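PDB 5ZHF: D-alanyl-D-alanine carboxypeptidase from Enterococcus faecalis V583, which cleaves the C-terminal D-alanine from peptidoglycan-derived pentapeptides as a zinc-dependent carboxypeptidase and probably contributes to vancomycin resistance. Local coordinates for residues Y90-G96 against A145-D151; Y161-D165 against P191-R195; Y76-L80 against R170-I174. One frame throughout, in Å; residues are numbered along the deposited sequence.

Interaction 1: Y90-G96 against A145-D151. With ZN (zinc ion), chain C.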
loop_
_atom_site.group_PDB
_atom_site.type_symbol
_atom_site.label_atom_id
_atom_site.label_comp_id
_atom_site.label_asym_id
_atom_site.label_seq_id
_atom_site.Cartn_x
_atom_site.Cartn_y
_atom_site.Cartn_z
ATOM N N TYR A 90 -0.095 -18.004 -2.812
ATOM C CA TYR A 90 0.970 -17.908 -1.809
ATOM C C TYR A 90 1.672 -16.544 -1.820
ATOM O O TYR A 90 2.597 -16.316 -2.608
ATOM C CB TYR A 90 1.980 -19.055 -2.036
ATOM C CG TYR A 90 1.356 -20.357 -1.635
ATOM C CD1 TYR A 90 0.561 -21.063 -2.535
ATOM C CD2 TYR A 90 1.486 -20.835 -0.340
ATOM C CE1 TYR A 90 -0.049 -22.244 -2.162
ATOM C CE2 TYR A 90 0.868 -22.012 0.048
ATOM C CZ TYR A 90 0.100 -22.697 -0.861
ATOM O OH TYR A 90 -0.502 -23.880 -0.466
ATOM N N PRO A 91 1.192 -15.595 -0.991
ATOM C CA PRO A 91 1.785 -14.266 -1.004
ATOM C C PRO A 91 2.921 -14.092 -0.004
ATOM O O PRO A 91 3.113 -14.922 0.885
ATOM C CB PRO A 91 0.600 -13.337 -0.630
ATOM C CG PRO A 91 -0.372 -14.232 0.071
ATOM C CD PRO A 91 -0.019 -15.658 -0.158
ATOM N N ILE A 92 3.637 -12.990 -0.140
ATOM C CA ILE A 92 4.643 -12.564 0.828
ATOM C C ILE A 92 4.469 -11.068 1.051
ATOM O O ILE A 92 3.987 -10.353 0.156
ATOM C CB ILE A 92 6.096 -12.828 0.338
ATOM C CG1 ILE A 92 6.397 -12.032 -0.944
ATOM C CG2 ILE A 92 6.331 -14.322 0.083
ATOM C CD1 ILE A 92 7.876 -12.052 -1.341
ATOM N N VAL A 93 4.912 -10.599 2.204
ATOM C CA VAL A 93 4.956 -9.163 2.480
ATOM C C VAL A 93 6.326 -8.672 2.036
ATOM O O VAL A 93 7.335 -8.867 2.727
ATOM C CB VAL A 93 4.708 -8.830 3.954
ATOM C CG1 VAL A 93 4.812 -7.308 4.177
ATOM C CG2 VAL A 93 3.356 -9.367 4.429
ATOM N N ALA A 94 6.361 -8.067 0.863
ATOM C CA ALA A 94 7.618 -7.534 0.350
ATOM C C ALA A 94 8.064 -6.286 1.135
ATOM O O ALA A 94 9.252 -6.043 1.312
ATOM C CB ALA A 94 7.486 -7.252 -1.140
ATOM N N SER A 95 7.107 -5.485 1.619
ATOM C CA SER A 95 7.445 -4.263 2.321
ATOM C C SER A 95 6.275 -3.829 3.181
ATOM O O SER A 95 5.143 -3.701 2.680
ATOM C CB SER A 95 7.760 -3.134 1.331
ATOM O OG SER A 95 8.069 -1.925 2.026
ATOM N N GLY A 96 6.546 -3.593 4.457
ATOM C CA GLY A 96 5.535 -3.075 5.393
ATOM C C GLY A 96 5.920 -1.656 5.819
ATOM O O GLY A 96 6.015 -0.732 5.001
ATOM N N ALA A 145 0.131 -0.136 5.612
ATOM C CA ALA A 145 0.240 -0.588 4.225
ATOM C C ALA A 145 1.271 -1.659 4.065
ATOM O O ALA A 145 2.341 -1.640 4.708
ATOM C CB ALA A 145 0.574 0.570 3.289
ATOM N N VAL A 146 0.937 -2.595 3.195
ATOM C CA VAL A 146 1.845 -3.667 2.833
ATOM C C VAL A 146 1.915 -3.791 1.319
ATOM O O VAL A 146 0.902 -3.732 0.637
ATOM C CB VAL A 146 1.463 -5.019 3.486
ATOM C CG1 VAL A 146 1.798 -5.014 4.969
ATOM C CG2 VAL A 146 0.002 -5.371 3.260
ATOM N N ASP A 147 3.135 -3.986 0.802
ATOM C CA ASP A 147 3.288 -4.422 -0.580
ATOM C C ASP A 147 3.325 -5.914 -0.552
ATOM O O ASP A 147 4.156 -6.494 0.139
ATOM C CB ASP A 147 4.552 -3.867 -1.217
ATOM C CG ASP A 147 4.549 -2.364 -1.302
ATOM O OD1 ASP A 147 3.467 -1.739 -1.439
ATOM O OD2 ASP A 147 5.648 -1.806 -1.291
ATOM N N ILE A 148 2.384 -6.535 -1.243
ATOM C CA ILE A 148 2.210 -7.960 -1.193
ATOM C C ILE A 148 2.610 -8.471 -2.566
ATOM O O ILE A 148 2.050 -8.031 -3.563
ATOM C CB ILE A 148 0.763 -8.362 -0.856
ATOM C CG1 ILE A 148 0.385 -7.836 0.544
ATOM C CG2 ILE A 148 0.638 -9.893 -0.926
ATOM C CD1 ILE A 148 -1.112 -7.948 0.849
ATOM N N ASN A 149 3.588 -9.368 -2.606
ATOM C CA ASN A 149 3.991 -10.010 -3.857
ATOM C C ASN A 149 3.733 -11.492 -3.773
ATOM O O ASN A 149 3.320 -12.024 -2.740
ATOM C CB ASN A 149 5.474 -9.732 -4.120
ATOM C CG ASN A 149 5.727 -8.325 -4.616
ATOM O OD1 ASN A 149 4.845 -7.665 -5.185
ATOM N ND2 ASN A 149 6.961 -7.875 -4.445
ATOM N N ALA A 150 4.001 -12.186 -4.871
ATOM C CA ALA A 150 3.933 -13.642 -4.877
ATOM C C ALA A 150 5.208 -14.285 -4.364
ATOM O O ALA A 150 6.294 -13.687 -4.473
ATOM C CB ALA A 150 3.639 -14.124 -6.277
ATOM N N ASP A 151 5.097 -15.490 -3.809
ATOM C CA ASP A 151 6.275 -16.219 -3.371
ATOM C C ASP A 151 7.151 -16.654 -4.571
ATOM O O ASP A 151 8.311 -16.948 -4.366
ATOM C CB ASP A 151 5.969 -17.364 -2.403
ATOM C CG ASP A 151 5.437 -18.617 -3.063
ATOM O OD1 ASP A 151 5.063 -18.619 -4.260
ATOM O OD2 ASP A 151 5.375 -19.598 -2.307
HETATM ZN ZN ZN C . 3.547 0.243 -1.349
HETATM O O HOH W 1 4.316 0.934 -3.311
#

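Interaction 2: Y161-D165 against P191-R195. With ZN (zinc ion), chain C.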
loop_
_atom_site.group_PDB
_atom_site.type_symbol
_atom_site.label_atom_id
_atom_site.label_comp_id
_atom_site.label_asym_id
_atom_site.label_seq_id
_atom_site.Cartn_x
_atom_site.Cartn_y
_atom_site.Cartn_z
ATOM N N TYR A 161 -1.972 -10.855 -7.344
ATOM C CA TYR A 161 -2.612 -9.551 -7.527
ATOM C C TYR A 161 -4.095 -9.690 -7.836
ATOM O O TYR A 161 -4.927 -8.945 -7.297
ATOM C CB TYR A 161 -1.921 -8.708 -8.604
ATOM C CG TYR A 161 -0.453 -8.444 -8.383
ATOM C CD1 TYR A 161 0.098 -8.348 -7.092
ATOM C CD2 TYR A 161 0.406 -8.250 -9.463
ATOM C CE1 TYR A 161 1.435 -8.074 -6.896
ATOM C CE2 TYR A 161 1.749 -8.001 -9.263
ATOM C CZ TYR A 161 2.259 -7.906 -7.980
ATOM O OH TYR A 161 3.599 -7.657 -7.790
ATOM N N ARG A 162 -4.436 -10.675 -8.661
ATOM C CA ARG A 162 -5.828 -10.965 -8.964
ATOM C C ARG A 162 -6.597 -11.420 -7.727
ATOM O O ARG A 162 -7.702 -10.935 -7.477
ATOM C CB ARG A 162 -5.943 -11.989 -10.097
ATOM C CG ARG A 162 -7.385 -12.221 -10.520
ATOM C CD ARG A 162 -7.460 -13.208 -11.658
ATOM N NE ARG A 162 -6.930 -14.509 -11.282
ATOM C CZ ARG A 162 -6.902 -15.567 -12.087
ATOM N NH1 ARG A 162 -7.390 -15.486 -13.327
ATOM N NH2 ARG A 162 -6.390 -16.716 -11.648
ATOM N N TRP A 163 -6.009 -12.320 -6.926
ATOM C CA TRP A 163 -6.664 -12.803 -5.735
ATOM C C TRP A 163 -6.892 -11.647 -4.761
ATOM O O TRP A 163 -7.968 -11.538 -4.156
ATOM C CB TRP A 163 -5.869 -13.930 -5.072
ATOM C CG TRP A 163 -6.599 -14.557 -3.921
ATOM C CD1 TRP A 163 -7.388 -15.673 -3.964
ATOM C CD2 TRP A 163 -6.648 -14.081 -2.566
ATOM N NE1 TRP A 163 -7.900 -15.941 -2.729
ATOM C CE2 TRP A 163 -7.488 -14.966 -1.853
ATOM C CE3 TRP A 163 -6.052 -13.007 -1.880
ATOM C CZ2 TRP A 163 -7.746 -14.819 -0.497
ATOM C CZ3 TRP A 163 -6.335 -12.844 -0.528
ATOM C CH2 TRP A 163 -7.165 -13.750 0.147
ATOM N N LEU A 164 -5.874 -10.802 -4.596
ATOM C CA LEU A 164 -6.004 -9.677 -3.664
ATOM C C LEU A 164 -7.132 -8.730 -4.119
ATOM O O LEU A 164 -7.957 -8.263 -3.286
ATOM C CB LEU A 164 -4.693 -8.918 -3.575
ATOM C CG LEU A 164 -3.596 -9.665 -2.835
ATOM C CD1 LEU A 164 -2.252 -9.022 -3.094
ATOM C CD2 LEU A 164 -3.876 -9.795 -1.338
ATOM N N ASP A 165 -7.148 -8.423 -5.410
ATOM C CA ASP A 165 -8.158 -7.513 -5.971
ATOM C C ASP A 165 -9.552 -7.989 -5.614
ATOM O O ASP A 165 -10.423 -7.187 -5.229
ATOM C CB ASP A 165 -7.999 -7.382 -7.501
ATOM C CG ASP A 165 -9.082 -6.493 -8.132
ATOM O OD1 ASP A 165 -8.996 -5.248 -7.992
ATOM O OD2 ASP A 165 -10.023 -7.048 -8.740
ATOM N N PRO A 191 -0.493 -2.775 -8.190
ATOM C CA PRO A 191 -1.389 -3.864 -7.777
ATOM C C PRO A 191 -0.912 -4.671 -6.571
ATOM O O PRO A 191 -1.634 -5.539 -6.093
ATOM C CB PRO A 191 -1.466 -4.755 -9.034
ATOM C CG PRO A 191 -0.214 -4.461 -9.768
ATOM C CD PRO A 191 0.041 -3.002 -9.554
ATOM N N TRP A 192 0.314 -4.376 -6.111
ATOM C CA TRP A 192 0.896 -4.915 -4.876
ATOM C C TRP A 192 0.535 -4.147 -3.596
ATOM O O TRP A 192 0.676 -4.709 -2.511
ATOM C CB TRP A 192 2.432 -4.940 -4.987
ATOM C CG TRP A 192 3.014 -3.658 -5.414
ATOM C CD1 TRP A 192 3.355 -2.596 -4.626
ATOM C CD2 TRP A 192 3.317 -3.255 -6.764
ATOM N NE1 TRP A 192 3.835 -1.581 -5.388
ATOM C CE2 TRP A 192 3.822 -1.950 -6.704
ATOM C CE3 TRP A 192 3.197 -3.871 -8.009
ATOM C CZ2 TRP A 192 4.238 -1.252 -7.847
ATOM C CZ3 TRP A 192 3.597 -3.170 -9.146
ATOM C CH2 TRP A 192 4.123 -1.888 -9.052
ATOM N N HIS A 193 0.127 -2.881 -3.706
ATOM C CA HIS A 193 0.065 -2.001 -2.511
ATOM C C HIS A 193 -1.352 -2.018 -1.896
ATOM O O HIS A 193 -2.300 -1.490 -2.483
ATOM C CB HIS A 193 0.501 -0.584 -2.852
ATOM C CG HIS A 193 0.498 0.348 -1.685
ATOM N ND1 HIS A 193 1.651 0.835 -1.107
ATOM C CD2 HIS A 193 -0.531 0.880 -0.985
ATOM C CE1 HIS A 193 1.327 1.646 -0.114
ATOM N NE2 HIS A 193 0.008 1.707 -0.034
ATOM N N TYR A 194 -1.461 -2.648 -0.723
ATOM C CA TYR A 194 -2.713 -2.826 0.020
ATOM C C TYR A 194 -2.683 -2.064 1.355
ATOM O O TYR A 194 -1.675 -2.075 2.076
ATOM C CB TYR A 194 -3.051 -4.326 0.177
ATOM C CG TYR A 194 -3.682 -4.794 -1.112
ATOM C CD1 TYR A 194 -2.912 -5.033 -2.249
ATOM C CD2 TYR A 194 -5.075 -4.872 -1.243
ATOM C CE1 TYR A 194 -3.513 -5.395 -3.464
ATOM C CE2 TYR A 194 -5.676 -5.215 -2.437
ATOM C CZ TYR A 194 -4.901 -5.455 -3.561
ATOM O OH TYR A 194 -5.557 -5.764 -4.730
ATOM N N ARG A 195 -3.800 -1.383 1.644
ATOM C CA ARG A 195 -3.935 -0.475 2.803
ATOM C C ARG A 195 -5.042 -0.996 3.686
ATOM O O ARG A 195 -6.140 -1.298 3.197
ATOM C CB ARG A 195 -4.273 0.937 2.309
ATOM C CG ARG A 195 -4.862 1.908 3.326
ATOM C CD ARG A 195 -3.950 2.189 4.508
ATOM N NE ARG A 195 -4.755 2.840 5.535
ATOM C CZ ARG A 195 -4.979 4.133 5.656
ATOM N NH1 ARG A 195 -4.381 5.025 4.868
ATOM N NH2 ARG A 195 -5.789 4.549 6.638
HETATM ZN ZN ZN C . 3.547 0.243 -1.349
HETATM O O HOH W 2 -4.156 -6.208 -6.952
HETATM O O HOH W 1 4.316 0.934 -3.311
#

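Interaction 3: Y76-L80 against R170-I174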
loop_
_atom_site.group_PDB
_atom_site.type_symbol
_atom_site.label_atom_id
_atom_site.label_comp_id
_atom_site.label_asym_id
_atom_site.label_seq_id
_atom_site.Cartn_x
_atom_site.Cartn_y
_atom_site.Cartn_z
ATOM N N TYR A 76 -5.726 -9.400 10.976
ATOM C CA TYR A 76 -6.418 -9.242 9.710
ATOM C C TYR A 76 -5.500 -9.648 8.555
ATOM O O TYR A 76 -5.938 -10.343 7.663
ATOM C CB TYR A 76 -6.866 -7.807 9.528
ATOM C CG TYR A 76 -7.871 -7.398 10.581
ATOM C CD1 TYR A 76 -9.199 -7.760 10.464
ATOM C CD2 TYR A 76 -7.472 -6.658 11.695
ATOM C CE1 TYR A 76 -10.125 -7.405 11.443
ATOM C CE2 TYR A 76 -8.387 -6.300 12.688
ATOM C CZ TYR A 76 -9.705 -6.672 12.547
ATOM O OH TYR A 76 -10.630 -6.293 13.523
ATOM N N LEU A 77 -4.237 -9.236 8.632
ATOM C CA LEU A 77 -3.235 -9.652 7.642
ATOM C C LEU A 77 -3.024 -11.171 7.695
ATOM O O LEU A 77 -2.950 -11.826 6.651
ATOM C CB LEU A 77 -1.927 -8.906 7.873
ATOM C CG LEU A 77 -0.846 -9.135 6.795
ATOM C CD1 LEU A 77 -1.339 -8.651 5.447
ATOM C CD2 LEU A 77 0.449 -8.459 7.185
ATOM N N GLN A 78 -2.973 -11.735 8.900
ATOM C CA GLN A 78 -2.844 -13.191 9.050
ATOM C C GLN A 78 -4.043 -13.904 8.453
ATOM O O GLN A 78 -3.886 -14.880 7.715
ATOM C CB GLN A 78 -2.650 -13.582 10.523
ATOM C CG GLN A 78 -2.328 -15.064 10.719
ATOM C CD GLN A 78 -0.982 -15.482 10.123
ATOM O OE1 GLN A 78 0.065 -14.910 10.450
ATOM N NE2 GLN A 78 -1.006 -16.482 9.224
ATOM N N ASP A 79 -5.253 -13.411 8.742
ATOM C CA ASP A 79 -6.450 -14.009 8.141
ATOM C C ASP A 79 -6.430 -13.944 6.620
ATOM O O ASP A 79 -6.832 -14.903 5.938
ATOM C CB ASP A 79 -7.719 -13.336 8.632
ATOM C CG ASP A 79 -8.033 -13.629 10.087
ATOM O OD1 ASP A 79 -7.457 -14.547 10.703
ATOM O OD2 ASP A 79 -8.890 -12.897 10.613
ATOM N N LEU A 80 -5.965 -12.820 6.082
ATOM C CA LEU A 80 -5.860 -12.638 4.647
ATOM C C LEU A 80 -4.892 -13.689 4.038
ATOM O O LEU A 80 -5.226 -14.347 3.047
ATOM C CB LEU A 80 -5.411 -11.233 4.309
ATOM C CG LEU A 80 -5.325 -10.942 2.812
ATOM C CD1 LEU A 80 -5.701 -9.519 2.479
ATOM C CD2 LEU A 80 -3.952 -11.255 2.231
ATOM N N ARG A 170 -12.535 -8.308 2.257
ATOM C CA ARG A 170 -13.106 -9.175 3.280
ATOM C C ARG A 170 -12.287 -9.198 4.592
ATOM O O ARG A 170 -12.798 -9.582 5.644
ATOM C CB ARG A 170 -13.292 -10.599 2.708
ATOM C CG ARG A 170 -14.240 -10.659 1.514
ATOM C CD ARG A 170 -14.684 -12.070 1.140
ATOM N NE ARG A 170 -13.572 -12.881 0.635
ATOM C CZ ARG A 170 -12.962 -13.883 1.274
ATOM N NH1 ARG A 170 -13.333 -14.251 2.495
ATOM N NH2 ARG A 170 -11.960 -14.541 0.677
ATOM N N PHE A 171 -11.021 -8.772 4.519
ATOM C CA PHE A 171 -10.086 -8.716 5.641
ATOM C C PHE A 171 -9.686 -7.298 6.007
ATOM O O PHE A 171 -8.799 -7.095 6.838
ATOM C CB PHE A 171 -8.857 -9.559 5.308
ATOM C CG PHE A 171 -9.227 -10.913 4.832
ATOM C CD1 PHE A 171 -9.538 -11.908 5.739
ATOM C CD2 PHE A 171 -9.342 -11.176 3.478
ATOM C CE1 PHE A 171 -9.951 -13.170 5.301
ATOM C CE2 PHE A 171 -9.747 -12.428 3.041
ATOM C CZ PHE A 171 -10.031 -13.428 3.956
ATOM N N GLY A 172 -10.381 -6.319 5.429
ATOM C CA GLY A 172 -10.178 -4.930 5.780
ATOM C C GLY A 172 -9.127 -4.193 4.966
ATOM O O GLY A 172 -8.742 -3.098 5.330
ATOM N N PHE A 173 -8.621 -4.799 3.886
ATOM C CA PHE A 173 -7.608 -4.156 3.071
ATOM C C PHE A 173 -8.167 -3.755 1.703
ATOM O O PHE A 173 -8.963 -4.485 1.111
ATOM C CB PHE A 173 -6.418 -5.109 2.836
ATOM C CG PHE A 173 -5.623 -5.410 4.057
ATOM C CD1 PHE A 173 -6.027 -6.401 4.933
ATOM C CD2 PHE A 173 -4.439 -4.723 4.329
ATOM C CE1 PHE A 173 -5.269 -6.691 6.055
ATOM C CE2 PHE A 173 -3.676 -5.000 5.457
ATOM C CZ PHE A 173 -4.099 -5.996 6.314
ATOM N N ILE A 174 -7.727 -2.613 1.200
ATOM C CA ILE A 174 -8.103 -2.136 -0.127
ATOM C C ILE A 174 -6.906 -2.039 -1.063
ATOM O O ILE A 174 -5.756 -1.772 -0.635
ATOM C CB ILE A 174 -8.846 -0.777 -0.084
ATOM C CG1 ILE A 174 -7.972 0.330 0.550
ATOM C CG2 ILE A 174 -10.133 -0.939 0.696
ATOM C CD1 ILE A 174 -8.637 1.702 0.621
#

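Interaction 1: Y90-G96 against A145-D151
Asp147 N donates to Ser95 O at 2.8 Å. The bond is nearly straight, 166° at the hydrogen, and lies in the carbonyl plane. It belongs to an antiparallel pair at one edge of the four-stranded sheet of this M15 peptidase, and the pair carries a classic beta bulge. Ala94 and Ser95 both face Asp147. Asp147 O takes a 2.8 Å bond from Ala94 N and a weak one of 3.5 Å from Ser95 N, so the register shifts by one residue.

Before the bulge, Ile92 and Asn149 form a hydrogen-bonded pair. Ile92 N reaches Asn149 O, and Asn149 N returns to Ile92 O. Asp151 N closes the far end on Tyr90 O at 2.9 Å.

The bulge lies beside the metal site. Asp147 OD1 binds the zinc ion at 2.0 Å, with His140, His193 and a water as the other ligands. Asp147 CG lies beside the backbone N (chi1 -63°), with OD1 on the zinc and OD2 near Ser95. Asp147 OD2 is 3.6 Å from Ser95 CB and forms a salt bridge with Arg98. Ser95 OG bonds to the same arginine, so Arg98 links the two strands at the zinc ligand.

On the face of Val93 and Ile148 the contacts are apolar. Val93 CG1 meets Val146 CG1, and the side chains slant across each other. Helices 74-86 and 157-167 cover this face. Near the Tyr90 end, the Asp151 carboxylate lies alongside the Tyr90 side chain, its plane 17° from the ring. Its oxygens are held by His154 and Ser155. The packing is tight where Pro91 CB presses on Ile148 CG2 at 3.5 Å.

Interaction 2: Y161-D165 against P191-R195
The Tyr161 ring has Pro191 over one face. Pro191 CG makes a CH-pi contact, 4.2 Å from the ring centroid and offset toward the rim. Trp192 runs beside the tyrosine in the same direction, with its CB 3.8 Å from Tyr161 CE1. Tyr161 OH lies close to the Asn149 side-chain amide. The zinc-bound water lies at the edge of the Trp192 indole and accepts a bond from NE1 at 3.3 Å.

Leu164 covers one face of the Tyr194 ring, near its rim. Its CB comes within 3.5 Å of Tyr194 CZ. Pro191 O, Trp192 O and a second water lie at the edge of that ring, in its plane. This water accepts from Tyr194 OH at 2.7 Å and donates to Tyr161 O and Pro191 O. It thus bridges helix and strand, which have no direct hydrogen bond here.

His193 points away from the helix, with CG anti to its backbone N (chi1 -178°). Its ND1 binds the zinc ion at 2.0 Å, and Glu139 holds NE2. Helix 157-167 therefore packs on one side of the strand while the other carries the histidine of the His-Asp-His zinc site of M15 peptidases.

Interaction 3: Y76-L80 against R170-I174
Phe171 lies flat against Leu80, at the junction between helix 74-86 and the chain entering strand 173-175, an outer strand of the four-stranded sheet. Leu80 CA sits over the centre of the Phe171 ring, 3.8 Å from the centroid and 11° off the normal. This is a CH-pi contact from the helix backbone itself. The opposite face carries Arg170 CB, offset toward the rim, so the ring is held between Arg170 and the helix. With Phe171 CG beside the backbone N (chi1 -50°), the ring sets its face against Leu80.

The ring lies along Asp79 and Leu80. Phe171 CE1 approaches Asp79 O at 3.6 Å, while CD1 meets Asp79 CB. The Leu80 side chain slants across the phenyl group, with Leu80 CB 3.9 Å from Phe171 CG. Trp163 of helix 157-167 also touches both Leu80 and Phe171.

Phe173 meets the helix differently. It comes in edge-on, with Tyr76 C in its ring plane and Leu77 N near that plane. The Leu77 side chain stands at about a right angle to it, and Leu77 CD1 is 3.9 Å from Phe173 CZ. Leu80 CD1 approaches Phe173 CD1 obliquely at 4.0 Å. Leu80 thus packs against both phenylalanines. Tyr196 adds an edge-to-face contact to Phe173, and its ring also meets that of Tyr76.

At the backbone angles of Gly172 a side chain would press on Phe171 O, so glycine suits the turn between the two phenylalanines. Both neighbouring side chains point to the helix. No hydrogen bond joins the two segments. Phe171 O is buried by the contact and has no polar partner in the model; the atom closest to it on the helix is Tyr76 CB, at 3.4 Å.

All three interactions reach the same four-stranded sheet. Interaction 1 pairs two of its strands through backbone hydrogen bonds. Interactions 2 and 3 pack helices 157-167 and 74-86 against it, largely through aromatic rings. A water bridges interaction 2, whereas interaction 3 has no polar link. Interactions 1 and 2 meet at the zinc ion, sharing its bound water, and Ile148 N lies 2.8 Å from Trp192 O between their strands. Interaction 3 lies further from the chain centre, and the Phe173 side chain is about 11 Å from the zinc ion. Each contact is partly buried. Leu77 reaches Val93 and Val146 of interaction 1, and Leu80 touches Leu164 of interaction 2.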